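Local coordinates for beta-galactosidase (Bacillus circulans subsp. alkalophilus, PDB 3TTY), which hydrolyses beta-galactosides, releasing the terminal non-reducing galactose from its substrates, at residues 430-433 with 434-438; 420-423 with 424-427. One frame throughout, in Å; residues are numbered along the deposited sequence.

In the fold
Contacts 1 and 2 sit at the two ends of one helix, 423-435, with centres about 16 Å apart. Contact 2 (420-423 with 424-427) starts the helix from the preceding loop; contact 1 (430-433 with 434-438) brings it to its end, shortly before strand 441-444 of the mixed sheet in the trimerisation region. The two contacts share partners: V427 and Y431 both rest on M289 of helix 284-296, which lies between two strands of the TIM barrel in the sequence, 273-275 and 303-307, while V427 and Y430 both meet P459. The helix thus packs against the barrel's helix 284-296. None of the residues lining the galactose pocket belongs to either contact.

Contact 1: 430-433 with 434-438; sequences YYDA and LYKQN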
loop_
_atom_site.group_PDB
_atom_site.type_symbol
_atom_site.label_atom_id
_atom_site.label_comp_id
_atom_site.label_asym_id
_atom_site.label_seq_id
_atom_site.Cartn_x
_atom_site.Cartn_y
_atom_site.Cartn_z
ATOM N N TYR A 430 -20.799 -19.270 11.494
ATOM C CA TYR A 430 -21.705 -20.027 12.353
ATOM C C TYR A 430 -23.057 -19.335 12.441
ATOM O O TYR A 430 -24.102 -19.989 12.419
ATOM C CB TYR A 430 -21.096 -20.252 13.749
ATOM C CG TYR A 430 -20.107 -21.403 13.765
ATOM C CD1 TYR A 430 -20.517 -22.701 14.074
ATOM C CD2 TYR A 430 -18.779 -21.203 13.428
ATOM C CE1 TYR A 430 -19.617 -23.759 14.053
ATOM C CE2 TYR A 430 -17.882 -22.248 13.412
ATOM C CZ TYR A 430 -18.299 -23.522 13.730
ATOM O OH TYR A 430 -17.386 -24.558 13.708
ATOM N N TYR A 431 -23.039 -18.010 12.534
ATOM C CA TYR A 431 -24.280 -17.248 12.587
ATOM C C TYR A 431 -25.097 -17.394 11.290
ATOM O O TYR A 431 -26.300 -17.588 11.337
ATOM C CB TYR A 431 -24.006 -15.777 12.885
ATOM C CG TYR A 431 -25.267 -14.973 13.120
ATOM C CD1 TYR A 431 -25.824 -14.874 14.392
ATOM C CD2 TYR A 431 -25.911 -14.320 12.067
ATOM C CE1 TYR A 431 -26.976 -14.137 14.615
ATOM C CE2 TYR A 431 -27.062 -13.580 12.284
ATOM C CZ TYR A 431 -27.592 -13.497 13.553
ATOM O OH TYR A 431 -28.735 -12.777 13.770
ATOM N N ASP A 432 -24.416 -17.301 10.151
ATOM C CA ASP A 432 -25.015 -17.479 8.831
ATOM C C ASP A 432 -25.770 -18.800 8.775
ATOM O O ASP A 432 -26.946 -18.842 8.418
ATOM C CB ASP A 432 -23.905 -17.480 7.781
ATOM C CG ASP A 432 -24.405 -17.172 6.379
ATOM O OD1 ASP A 432 -25.304 -16.317 6.227
ATOM O OD2 ASP A 432 -23.874 -17.778 5.417
ATOM N N ALA A 433 -25.089 -19.878 9.149
ATOM C CA ALA A 433 -25.667 -21.212 9.121
ATOM C C ALA A 433 -26.983 -21.272 9.888
ATOM O O ALA A 433 -27.912 -21.969 9.481
ATOM C CB ALA A 433 -24.670 -22.242 9.678
ATOM N N LEU A 434 -27.062 -20.550 11.000
ATOM C CA LEU A 434 -28.305 -20.493 11.762
ATOM C C LEU A 434 -29.319 -19.635 11.007
ATOM O O LEU A 434 -30.469 -20.033 10.821
ATOM C CB LEU A 434 -28.055 -19.944 13.165
ATOM C CG LEU A 434 -27.296 -20.885 14.124
ATOM C CD1 LEU A 434 -26.484 -20.106 15.143
ATOM C CD2 LEU A 434 -28.258 -21.818 14.838
ATOM N N TYR A 435 -28.866 -18.463 10.567
ATOM C CA TYR A 435 -29.678 -17.522 9.806
ATOM C C TYR A 435 -30.411 -18.240 8.676
ATOM O O TYR A 435 -31.614 -18.078 8.517
ATOM C CB TYR A 435 -28.772 -16.407 9.272
ATOM C CG TYR A 435 -29.361 -15.421 8.288
ATOM C CD1 TYR A 435 -29.858 -14.195 8.716
ATOM C CD2 TYR A 435 -29.347 -15.679 6.922
ATOM C CE1 TYR A 435 -30.372 -13.265 7.815
ATOM C CE2 TYR A 435 -29.864 -14.763 6.006
ATOM C CZ TYR A 435 -30.371 -13.555 6.465
ATOM O OH TYR A 435 -30.873 -12.634 5.575
ATOM N N LYS A 436 -29.686 -19.050 7.912
ATOM C CA LYS A 436 -30.257 -19.719 6.747
ATOM C C LYS A 436 -31.362 -20.713 7.077
ATOM O O LYS A 436 -32.092 -21.149 6.188
ATOM C CB LYS A 436 -29.167 -20.427 5.954
ATOM C CG LYS A 436 -28.265 -19.495 5.182
ATOM C CD LYS A 436 -27.094 -20.270 4.588
ATOM C CE LYS A 436 -26.189 -19.351 3.780
ATOM N NZ LYS A 436 -24.893 -20.011 3.422
ATOM N N GLN A 437 -31.481 -21.074 8.348
ATOM C CA GLN A 437 -32.470 -22.053 8.755
ATOM C C GLN A 437 -33.525 -21.408 9.635
ATOM O O GLN A 437 -34.397 -22.090 10.165
ATOM C CB GLN A 437 -31.808 -23.250 9.460
ATOM C CG GLN A 437 -30.763 -23.940 8.582
ATOM C CD GLN A 437 -30.047 -25.087 9.286
ATOM O OE1 GLN A 437 -30.573 -25.675 10.230
ATOM N NE2 GLN A 437 -28.844 -25.411 8.821
ATOM N N ASN A 438 -33.452 -20.087 9.766
ATOM C CA ASN A 438 -34.410 -19.350 10.578
ATOM C C ASN A 438 -34.429 -19.865 12.023
ATOM O O ASN A 438 -35.476 -19.910 12.674
ATOM C CB ASN A 438 -35.816 -19.400 9.955
ATOM C CG ASN A 438 -35.847 -18.873 8.519
ATOM O OD1 ASN A 438 -35.171 -17.897 8.182
ATOM N ND2 ASN A 438 -36.629 -19.524 7.669
HETATM O O HOH W 1 -27.567 -23.573 7.069
#
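The D432 carboxylate has a different partner for each oxygen. OD2 forms a salt bridge with K436 NZ, 3.2 Å away and one helical turn on, whose hydrogen bond is weak, and OD1 bonds to S285 OG. The lysine chain runs extended beyond CG, with its CE also 3.2 Å from D432 OD2. Backbone carbonyls of 430-433 are met in turn: L434 N reaches Y430 O only weakly, Y435 N meets Y431 O at 2.8 Å in the carbonyl plane, and K436 N meets D432 O at 2.8 Å, the C=O...N angle being 173°. The next carbonyl, A433 O, departs from this pattern and accepts a hydrogen bond from a water at 2.9 Å, which itself accepts from Q437 NE2 at 2.8 Å. Here the helix closes in a Schellman motif: N438, with positive phi, is the C-prime residue, L434 O accepts from I439 N and also from Q437 N, and Y435 O accepts from N438 N at 3.0 Å. Within this turn, Q437 NE2 has a second acceptor in Q595 O, and the N438 side-chain amide bonds through ND2 to L611 O and T613 OG1 and through OD1 to V619 N. Farther back on the helix, Y431 OH is hydrogen-bonded to N292 ND2.

Contact 2: 420-423 with 424-427; sequences ALNY and VNEV
N422 is the N-cap of helix 423-435, and its side-chain OD1 accepts from N425 N. Its CG lies anti to its own nitrogen, beside the carbonyl carbon, and this carries OD1 over the first turn, where the helix leaves amides without a carbonyl to bond. V424 comes first. Its N is 3.2 Å from N422 OD1, but at too poor an angle for a bond, and its side chain turns to R408 and F286 of two other helices. N425 N is the amide that the cap satisfies: it reaches N422 OD1 at 2.8 Å, nearly straight at the hydrogen (165°), though tilted from the plane of the asparagine carbonyl. The two asparagine side chains also stack, their amide planes 15° apart, with N425 CG 3.5 Å from N422 CG. At E426 regular helical bonding sets in, its N donating to N422 O at 3.1 Å. The glutamate CG lies 4.0 Å from L421 CD1. Beyond it the chain bends at chi2, and the carboxylate is well provided for: OE1 bonds to S588 OG and OE2 forms a salt bridge with K429 NZ. A water that accepts a hydrogen bond from N422 N also approaches OE2, but that link is very short and doubtful. V427 N continues the series, meeting Y423 O at 3.0 Å, while the hydroxyl of Y423 is engaged by D404 N. The valine also packs on that tyrosine: its CG2 makes a CH-pi contact over one face of the Y423 ring, 4.1 Å from the ring centroid and 27° off the normal, with Y423 CE1 the ring atom nearest to V427 CG2.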
loop_
_atom_site.group_PDB
_atom_site.type_symbol
_atom_site.label_atom_id
_atom_site.label_comp_id
_atom_site.label_asym_id
_atom_site.label_seq_id
_atom_site.Cartn_x
_atom_site.Cartn_y
_atom_site.Cartn_z
ATOM N N ALA A 420 -4.730 -15.489 7.413
ATOM C CA ALA A 420 -6.028 -15.824 6.815
ATOM C C ALA A 420 -7.088 -16.113 7.873
ATOM O O ALA A 420 -8.241 -16.376 7.545
ATOM C CB ALA A 420 -5.910 -16.994 5.851
ATOM N N LEU A 421 -6.702 -16.056 9.143
ATOM C CA LEU A 421 -7.678 -16.184 10.226
ATOM C C LEU A 421 -8.311 -14.839 10.504
ATOM O O LEU A 421 -7.633 -13.869 10.848
ATOM C CB LEU A 421 -7.051 -16.757 11.507
ATOM C CG LEU A 421 -7.982 -16.881 12.722
ATOM C CD1 LEU A 421 -9.175 -17.791 12.428
ATOM C CD2 LEU A 421 -7.221 -17.342 13.982
ATOM N N ASN A 422 -9.620 -14.780 10.324
ATOM C CA ASN A 422 -10.372 -13.573 10.612
ATOM C C ASN A 422 -11.469 -13.922 11.604
ATOM O O ASN A 422 -12.394 -14.679 11.281
ATOM C CB ASN A 422 -10.951 -13.006 9.311
ATOM C CG ASN A 422 -11.774 -11.754 9.527
ATOM O OD1 ASN A 422 -12.743 -11.752 10.289
ATOM N ND2 ASN A 422 -11.396 -10.675 8.848
ATOM N N TYR A 423 -11.343 -13.400 12.821
ATOM C CA TYR A 423 -12.244 -13.757 13.922
ATOM C C TYR A 423 -13.706 -13.548 13.571
ATOM O O TYR A 423 -14.520 -14.476 13.673
ATOM C CB TYR A 423 -11.893 -12.967 15.180
ATOM C CG TYR A 423 -12.786 -13.207 16.387
ATOM C CD1 TYR A 423 -13.107 -14.489 16.804
ATOM C CD2 TYR A 423 -13.262 -12.137 17.139
ATOM C CE1 TYR A 423 -13.901 -14.705 17.930
ATOM C CE2 TYR A 423 -14.042 -12.333 18.260
ATOM C CZ TYR A 423 -14.360 -13.620 18.650
ATOM O OH TYR A 423 -15.159 -13.810 19.751
ATOM N N VAL A 424 -14.039 -12.330 13.164
ATOM C CA VAL A 424 -15.422 -12.006 12.848
ATOM C C VAL A 424 -15.964 -12.885 11.718
ATOM O O VAL A 424 -17.114 -13.348 11.786
ATOM C CB VAL A 424 -15.621 -10.494 12.544
ATOM C CG1 VAL A 424 -17.013 -10.232 12.036
ATOM C CG2 VAL A 424 -15.341 -9.659 13.797
ATOM N N ASN A 425 -15.146 -13.142 10.699
ATOM C CA ASN A 425 -15.580 -14.015 9.604
ATOM C C ASN A 425 -16.004 -15.395 10.126
ATOM O O ASN A 425 -17.045 -15.928 9.730
ATOM C CB ASN A 425 -14.497 -14.172 8.522
ATOM C CG ASN A 425 -14.432 -12.976 7.567
ATOM O OD1 ASN A 425 -13.516 -12.875 6.745
ATOM N ND2 ASN A 425 -15.395 -12.063 7.677
ATOM N N GLU A 426 -15.188 -15.972 11.008
ATOM C CA GLU A 426 -15.505 -17.266 11.612
ATOM C C GLU A 426 -16.776 -17.195 12.440
ATOM O O GLU A 426 -17.631 -18.060 12.319
ATOM C CB GLU A 426 -14.343 -17.790 12.458
ATOM C CG GLU A 426 -13.066 -17.974 11.675
ATOM C CD GLU A 426 -13.214 -18.975 10.535
ATOM O OE1 GLU A 426 -13.621 -20.137 10.781
ATOM O OE2 GLU A 426 -12.924 -18.594 9.381
ATOM N N VAL A 427 -16.915 -16.166 13.272
ATOM C CA VAL A 427 -18.132 -16.045 14.069
ATOM C C VAL A 427 -19.349 -15.994 13.136
ATOM O O VAL A 427 -20.360 -16.653 13.382
ATOM C CB VAL A 427 -18.116 -14.813 15.017
ATOM C CG1 VAL A 427 -19.493 -14.598 15.636
ATOM C CG2 VAL A 427 -17.082 -14.987 16.128
HETATM O O HOH W 2 -11.394 -16.638 8.861
#